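PDB 3MQQ: transcriptional regulator, LuxR family from Burkholderia thailandensis, which probably binds DNA and regulates transcription as a LuxR-family protein, the crystallised part being its PAS domain, a fold that commonly serves in sensing. Local coordinates for residues B[7-12]-B[16-21]; B[27-32]-B[37-42]; B[80-85]-B[110-115]. All coordinates share one frame; numbering follows the deposited sequence.

Contact 1: B[7-12]-B[16-21]. With NA (sodium ion), chain K.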
# COMPACT_ATOMS: atom_id res chain seq x y z
N THR B 7 -3.46 0.72 -14.56
CA THR B 7 -3.07 2.09 -14.22
C THR B 7 -2.91 2.30 -12.71
O THR B 7 -1.93 2.93 -12.28
CB THR B 7 -4.06 3.14 -14.81
OG1 THR B 7 -4.16 2.95 -16.23
CG2 THR B 7 -3.55 4.55 -14.55
N ALA B 8 -3.83 1.78 -11.90
CA ALA B 8 -3.72 1.92 -10.44
C ALA B 8 -2.40 1.32 -9.95
O ALA B 8 -1.67 1.93 -9.20
CB ALA B 8 -4.89 1.28 -9.72
N PHE B 9 -2.10 0.12 -10.42
CA PHE B 9 -0.85 -0.57 -10.04
C PHE B 9 0.36 0.34 -10.34
O PHE B 9 1.23 0.54 -9.49
CB PHE B 9 -0.74 -1.88 -10.81
CG PHE B 9 0.51 -2.67 -10.51
CD1 PHE B 9 0.53 -3.58 -9.46
CD2 PHE B 9 1.65 -2.52 -11.30
CE1 PHE B 9 1.70 -4.34 -9.18
CE2 PHE B 9 2.82 -3.29 -11.04
CZ PHE B 9 2.83 -4.20 -9.97
N HIS B 10 0.42 0.86 -11.55
CA HIS B 10 1.55 1.71 -11.94
C HIS B 10 1.61 3.11 -11.34
O HIS B 10 2.71 3.69 -11.25
CB HIS B 10 1.68 1.71 -13.47
CG HIS B 10 2.23 0.43 -13.99
ND1 HIS B 10 1.49 -0.45 -14.75
CD2 HIS B 10 3.44 -0.16 -13.82
CE1 HIS B 10 2.23 -1.50 -15.06
NE2 HIS B 10 3.42 -1.35 -14.50
N LEU B 11 0.46 3.64 -10.93
CA LEU B 11 0.33 4.99 -10.36
C LEU B 11 0.55 4.99 -8.84
O LEU B 11 0.80 6.06 -8.26
CB LEU B 11 -1.08 5.56 -10.63
CG LEU B 11 -1.44 7.00 -10.25
CD1 LEU B 11 -0.62 7.99 -11.08
CD2 LEU B 11 -2.94 7.25 -10.42
N ALA B 12 0.41 3.82 -8.21
CA ALA B 12 0.36 3.73 -6.74
C ALA B 12 1.53 4.39 -6.08
O ALA B 12 2.65 4.24 -6.51
CB ALA B 12 0.26 2.25 -6.29
N LEU B 16 4.86 -1.62 -5.34
CA LEU B 16 4.04 -2.85 -5.42
C LEU B 16 4.78 -3.90 -6.23
O LEU B 16 5.49 -3.59 -7.21
CB LEU B 16 2.70 -2.60 -6.11
CG LEU B 16 1.76 -1.62 -5.43
CD1 LEU B 16 0.57 -1.38 -6.33
CD2 LEU B 16 1.34 -2.15 -4.08
N VAL B 17 4.58 -5.17 -5.86
CA VAL B 17 5.22 -6.30 -6.57
C VAL B 17 4.21 -7.39 -6.72
O VAL B 17 3.52 -7.73 -5.76
CB VAL B 17 6.45 -6.90 -5.79
CG1 VAL B 17 6.88 -8.29 -6.35
CG2 VAL B 17 7.63 -5.93 -5.76
N LEU B 18 4.11 -7.97 -7.92
CA LEU B 18 3.47 -9.28 -8.13
C LEU B 18 4.61 -10.31 -8.14
O LEU B 18 5.51 -10.20 -8.95
CB LEU B 18 2.68 -9.30 -9.45
CG LEU B 18 1.80 -8.09 -9.69
CD1 LEU B 18 1.04 -8.22 -11.05
CD2 LEU B 18 0.81 -7.94 -8.52
N SER B 19 4.61 -11.22 -7.16
CA SER B 19 5.75 -12.14 -6.98
C SER B 19 5.36 -13.57 -7.32
O SER B 19 4.17 -13.92 -7.52
CB SER B 19 6.24 -12.08 -5.53
OG SER B 19 5.29 -12.74 -4.68
N ARG B 20 6.40 -14.39 -7.44
CA ARG B 20 6.23 -15.85 -7.53
C ARG B 20 7.55 -16.46 -7.07
O ARG B 20 8.61 -16.10 -7.59
CB ARG B 20 5.86 -16.28 -8.96
CG ARG B 20 5.59 -17.75 -9.09
CD ARG B 20 4.62 -18.02 -10.25
NE ARG B 20 5.17 -17.80 -11.59
CZ ARG B 20 6.45 -17.89 -11.96
NH1 ARG B 20 6.77 -17.68 -13.23
NH2 ARG B 20 7.41 -18.17 -11.09
N ASP B 21 7.46 -17.34 -6.08
CA ASP B 21 8.64 -17.98 -5.47
C ASP B 21 9.78 -17.01 -5.12
O ASP B 21 10.97 -17.27 -5.36
CB ASP B 21 9.12 -19.11 -6.39
CG ASP B 21 8.02 -20.10 -6.69
OD1 ASP B 21 7.13 -20.30 -5.84
OD2 ASP B 21 8.05 -20.69 -7.78
NA NA K . 6.73 -14.90 -3.76
O HOH W 1 7.67 -13.82 -1.48
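Phe9 and Leu16 carry this contact, their side chains sliding past each other in opposite directions where helix 5-11 meets the start of strand 15-20. The phenyl group leaves the helix with CG anti to the backbone N (chi1 179°), which sends the ring along the strand and not across it. The CD1-CE1 side of the ring does most of the touching: CD1 lies 3.8 Å from Leu16 CD1, and CE1 reaches Leu16 CB at 3.7 Å. Further along, Leu18 crosses the same ring at a slant, its CD2 lying 3.8 Å from Phe9 CE1. The two leucines approach the ring obliquely.

Leu16 also looks back toward the helix end. Its CD1 branch is 3.6 Å from Ala12 CB, at the point where the chain drops helical geometry, and thus sits between the last turn and the aromatic ring. Phe9 CD2 also stands 3.8 Å above the plane of the His10 imidazole, over its centre.

Every touching residue is buried, and the dimer completes the enclosure. Tyr5 of the second subunit brings its ring against Phe9, while Leu18 packs on Ala8 of that subunit. Val17 points away from the helix, against Phe47 and Ile24. At the far end of the strand Ser19 OG binds the sodium ion at 2.8 Å, together with the backbone oxygens of Leu103 and Ala104 and a water; Arg22 belongs to the site too.

The helical part 7-11 and the strand part 16-20 run at 122° to each other. With Phe9 packed on Leu16 and Leu18, on the face turned from Val17, the arrangement is that of an N-terminal helix folding back on the outer surface of the antiparallel PAS sheet, here sandwiched against a partner subunit.

Contact 2: B[27-32]-B[37-42]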
# COMPACT_ATOMS: atom_id res chain seq x y z
N CYS B 27 6.41 -5.11 -11.20
CA CYS B 27 6.50 -4.11 -10.16
C CYS B 27 6.19 -2.75 -10.77
O CYS B 27 6.12 -2.57 -12.00
CB CYS B 27 7.89 -4.10 -9.46
SG CYS B 27 9.27 -3.40 -10.46
N ASN B 28 5.99 -1.78 -9.89
CA ASN B 28 5.72 -0.44 -10.36
C ASN B 28 6.94 0.50 -10.25
O ASN B 28 8.00 0.12 -9.69
CB ASN B 28 4.46 0.16 -9.67
CG ASN B 28 4.60 0.33 -8.17
OD1 ASN B 28 5.67 0.11 -7.57
ND2 ASN B 28 3.51 0.74 -7.54
N ASP B 29 6.75 1.72 -10.77
CA ASP B 29 7.81 2.73 -10.78
C ASP B 29 8.20 3.13 -9.35
O ASP B 29 9.36 3.42 -9.09
CB ASP B 29 7.44 3.96 -11.63
CG ASP B 29 7.77 3.78 -13.11
OD1 ASP B 29 8.42 2.78 -13.49
OD2 ASP B 29 7.40 4.66 -13.92
N GLU B 30 7.24 3.15 -8.41
CA GLU B 30 7.58 3.49 -7.03
C GLU B 30 8.58 2.52 -6.42
O GLU B 30 9.49 2.95 -5.68
CB GLU B 30 6.33 3.64 -6.15
CG GLU B 30 6.57 4.17 -4.69
CD GLU B 30 7.27 5.52 -4.62
OE1 GLU B 30 7.07 6.35 -5.51
OE2 GLU B 30 8.01 5.75 -3.62
N LEU B 31 8.40 1.22 -6.69
CA LEU B 31 9.38 0.23 -6.19
C LEU B 31 10.78 0.53 -6.73
O LEU B 31 11.77 0.50 -5.97
CB LEU B 31 8.97 -1.21 -6.54
CG LEU B 31 9.94 -2.17 -5.84
CD1 LEU B 31 9.61 -2.34 -4.34
CD2 LEU B 31 10.03 -3.50 -6.56
N ALA B 32 10.86 0.81 -8.03
CA ALA B 32 12.11 1.21 -8.68
C ALA B 32 12.73 2.44 -7.99
O ALA B 32 13.94 2.48 -7.76
CB ALA B 32 11.88 1.49 -10.15
N CYS B 37 16.75 2.20 -8.83
CA CYS B 37 17.09 1.53 -10.09
C CYS B 37 15.94 1.67 -11.08
O CYS B 37 14.99 2.40 -10.82
CB CYS B 37 17.38 0.06 -9.83
SG CYS B 37 16.01 -0.79 -9.04
N ALA B 38 16.04 0.98 -12.21
CA ALA B 38 14.94 0.93 -13.19
C ALA B 38 14.05 -0.28 -12.94
O ALA B 38 14.50 -1.29 -12.39
CB ALA B 38 15.48 0.88 -14.57
N ARG B 39 12.79 -0.20 -13.38
CA ARG B 39 11.91 -1.37 -13.29
C ARG B 39 12.54 -2.58 -13.97
O ARG B 39 12.46 -3.69 -13.47
CB ARG B 39 10.55 -1.07 -13.95
CG ARG B 39 9.59 -0.20 -13.16
CD ARG B 39 8.20 -0.23 -13.83
NE ARG B 39 7.77 -1.59 -14.18
CZ ARG B 39 7.31 -1.96 -15.37
NH1 ARG B 39 7.19 -1.08 -16.35
NH2 ARG B 39 6.96 -3.23 -15.58
N ALA B 40 13.18 -2.34 -15.12
CA ALA B 40 13.88 -3.39 -15.86
C ALA B 40 14.92 -4.10 -15.00
O ALA B 40 15.19 -5.28 -15.22
CB ALA B 40 14.53 -2.83 -17.11
N ASP B 41 15.52 -3.39 -14.04
CA ASP B 41 16.51 -4.01 -13.14
C ASP B 41 15.86 -4.99 -12.15
O ASP B 41 16.53 -5.86 -11.62
CB ASP B 41 17.32 -2.96 -12.36
CG ASP B 41 18.18 -2.08 -13.27
OD1 ASP B 41 18.89 -2.61 -14.17
OD2 ASP B 41 18.15 -0.85 -13.09
N LEU B 42 14.56 -4.83 -11.92
CA LEU B 42 13.87 -5.59 -10.88
C LEU B 42 13.05 -6.74 -11.43
O LEU B 42 12.82 -7.72 -10.73
CB LEU B 42 13.00 -4.66 -10.01
CG LEU B 42 13.82 -3.71 -9.12
CD1 LEU B 42 12.99 -2.54 -8.65
CD2 LEU B 42 14.34 -4.51 -7.93
O HOH W 2 11.62 2.19 -14.40
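Arg39 meets Cys27 through a polar contact and Leu42 meets Leu31 through an apolar one, the two kinds of interaction that join 27-32 to 37-42. Among the polar contacts, the straightest is Cys37 N to Ala32 O, 3.0 Å long with an N-H...O angle of 172°, which ties Cys37 to the last residue of 27-32. The bond from Arg39 NE to Cys27 O, 2.9 Å, is weak, because the hydrogen is bent well off the line at 120°. Its arginine chain is bent at chi3 (46°), which brings NE to Cys27 O. Asp29 crosses that chain at about a right angle, yet its carboxylate makes no salt bridge: OD1 lies 3.0 Å from Arg39 CD but 4.5 Å from Arg39 NE. A water accepts from Arg39 N and donates weakly to Asp29 OD1, linking the two residues a second way.

Asn28 is the N-cap of helix 29-34: its OD1 takes the amide hydrogen of Leu31 and also accepts from Leu16 N. Within 37-42, Asp41 OD2 accepts a hydrogen bond from Ala38 N at 2.9 Å.

The apolar contacts centre on Leu42. The two leucine chains cross obliquely, Leu42 CD1 lying 3.7 Å from Leu31 CD2, and Leu42 CB is 4.0 Å from Cys27 SG. Ala32 CB fits beside the backbone of Ala38 and Arg39.

Together the segments join the end of strand 23-27 and helix 29-34 to the short, weakly bonded helix 39-42; Leu31 and Leu42 both rest on Ile24, and Leu31 and Cys27 meet Val17 of strand 15-20.

Contact 3: B[80-85]-B[110-115]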
# COMPACT_ATOMS: atom_id res chain seq x y z
N MSE B 80 16.25 -2.86 4.50
CA MSE B 80 16.51 -3.33 3.16
C MSE B 80 17.66 -2.55 2.55
O MSE B 80 18.19 -1.64 3.18
CB MSE B 80 15.23 -3.23 2.31
CG MSE B 80 14.07 -4.03 2.96
SE MSE B 80 14.36 -5.94 2.92
CE MSE B 80 13.66 -6.31 1.15
N LYS B 81 18.04 -2.93 1.34
CA LYS B 81 19.22 -2.41 0.65
C LYS B 81 18.88 -1.84 -0.74
O LYS B 81 18.46 -2.56 -1.64
CB LYS B 81 20.26 -3.53 0.50
CG LYS B 81 21.62 -3.05 0.00
CD LYS B 81 22.63 -4.18 0.00
CE LYS B 81 22.34 -5.15 -1.13
NZ LYS B 81 22.00 -4.38 -2.35
N ARG B 82 19.14 -0.54 -0.92
CA ARG B 82 18.99 0.09 -2.24
C ARG B 82 20.10 -0.37 -3.20
O ARG B 82 21.16 -0.82 -2.76
CB ARG B 82 19.00 1.62 -2.13
CG ARG B 82 18.06 2.19 -1.06
CD ARG B 82 18.02 3.72 -1.11
NE ARG B 82 17.57 4.35 0.14
CZ ARG B 82 16.30 4.60 0.43
NH1 ARG B 82 15.32 4.24 -0.41
NH2 ARG B 82 15.99 5.20 1.57
N ALA B 83 19.83 -0.31 -4.51
CA ALA B 83 20.90 -0.48 -5.49
C ALA B 83 22.04 0.47 -5.11
O ALA B 83 21.81 1.65 -4.84
CB ALA B 83 20.40 -0.19 -6.91
N GLY B 84 23.26 -0.05 -5.04
CA GLY B 84 24.40 0.76 -4.63
C GLY B 84 24.74 0.60 -3.16
O GLY B 84 25.76 1.12 -2.69
N GLY B 85 23.89 -0.11 -2.43
CA GLY B 85 24.23 -0.53 -1.06
C GLY B 85 23.64 0.20 0.14
O GLY B 85 23.75 -0.30 1.26
N PHE B 110 5.77 -2.21 -0.51
CA PHE B 110 6.99 -1.69 0.11
C PHE B 110 6.83 -0.18 0.27
O PHE B 110 6.42 0.47 -0.66
CB PHE B 110 8.16 -1.93 -0.86
CG PHE B 110 8.45 -3.38 -1.10
CD1 PHE B 110 9.49 -4.00 -0.43
CD2 PHE B 110 7.66 -4.13 -1.96
CE1 PHE B 110 9.73 -5.37 -0.61
CE2 PHE B 110 7.92 -5.49 -2.16
CZ PHE B 110 8.94 -6.09 -1.49
N GLU B 111 7.17 0.36 1.44
CA GLU B 111 7.11 1.77 1.60
C GLU B 111 8.37 2.23 2.34
O GLU B 111 8.70 1.69 3.37
CB GLU B 111 5.86 2.16 2.39
CG GLU B 111 5.77 3.64 2.66
CD GLU B 111 4.54 4.01 3.42
OE1 GLU B 111 3.99 3.13 4.12
OE2 GLU B 111 4.11 5.17 3.33
N ASP B 112 9.09 3.22 1.78
CA ASP B 112 10.31 3.75 2.41
C ASP B 112 9.91 4.54 3.64
O ASP B 112 9.03 5.44 3.58
CB ASP B 112 11.04 4.66 1.39
CG ASP B 112 12.46 5.07 1.82
OD1 ASP B 112 12.84 4.92 2.99
OD2 ASP B 112 13.17 5.63 0.96
N LEU B 113 10.56 4.21 4.76
CA LEU B 113 10.27 4.91 6.00
C LEU B 113 11.30 5.99 6.32
O LEU B 113 11.34 6.48 7.44
CB LEU B 113 10.13 3.92 7.16
CG LEU B 113 9.17 2.75 6.89
CD1 LEU B 113 9.23 1.76 8.01
CD2 LEU B 113 7.72 3.24 6.67
N SER B 114 12.09 6.38 5.33
CA SER B 114 13.15 7.38 5.55
C SER B 114 12.65 8.78 5.83
O SER B 114 13.19 9.47 6.67
CB SER B 114 14.16 7.42 4.40
OG SER B 114 14.83 6.18 4.26
N ALA B 115 11.60 9.20 5.12
CA ALA B 115 11.04 10.54 5.30
C ALA B 115 10.28 10.64 6.60
O ALA B 115 9.61 9.67 7.00
CB ALA B 115 10.10 10.86 4.13
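Met80, a selenomethionine, opens 80-85 by turning toward strand 106-112, where its CE methyl comes to the edge of the Phe110 ring, 4.4 Å from Phe110 CE1. It is a loose apolar touch.

Arg82, which starts a type II turn ending at Gly85, carries the polar part. Extended from CG to NE, its chain spans the gap to Asp112 and meets it at about a right angle. Both terminal nitrogens converge on one oxygen: NH1 and NH2 each lie 2.9 Å from Asp112 OD2, approaching from the same face of the carboxylate, whose plane is 49° from that of the guanidinium. A third, weak bond runs from NH2 to Asp112 OD1 at 3.5 Å. Asp112 OD1 accepts twice from Ser114 of the same segment, from OG on the syn lone pair of OD1 (2.7 Å) and from N above the carboxylate plane, the latter an Asx turn. The carboxylate is thus fixed in rotation. The guanidinium has further partners: NE forms a salt bridge with Glu86, NH1 also donates to Ile34 O, and Phe88 makes a cation-pi contact.

Strand 87-96 lies between strands 74-81 and 106-112 in the antiparallel sheet, so these side chains reach across it, past Phe88, which touches both Met80 and Asp112.

Overall arrangement
The three contacts follow one another along the chain and meet round the same antiparallel sheet. Contacts 1 and 2 have centres about 10 Å apart and are joined by Asn28, whose ND2 donates to Phe9 O at 3.0 Å. Contact 3, about 17 Å from contact 1 and 13 Å from contact 2 between centres, is reached through Phe110: Val17 CG2 lies 3.6 Å from Phe110 CE2, and Leu31 CD1 3.6 Å from Phe110 CD2. The sodium ion belongs to contact 1, whereas a bound ethanol lies about 3 Å from the side chain of Asp112 in contact 3; it probably comes from the crystallisation liquor, though such molecules often mark pockets.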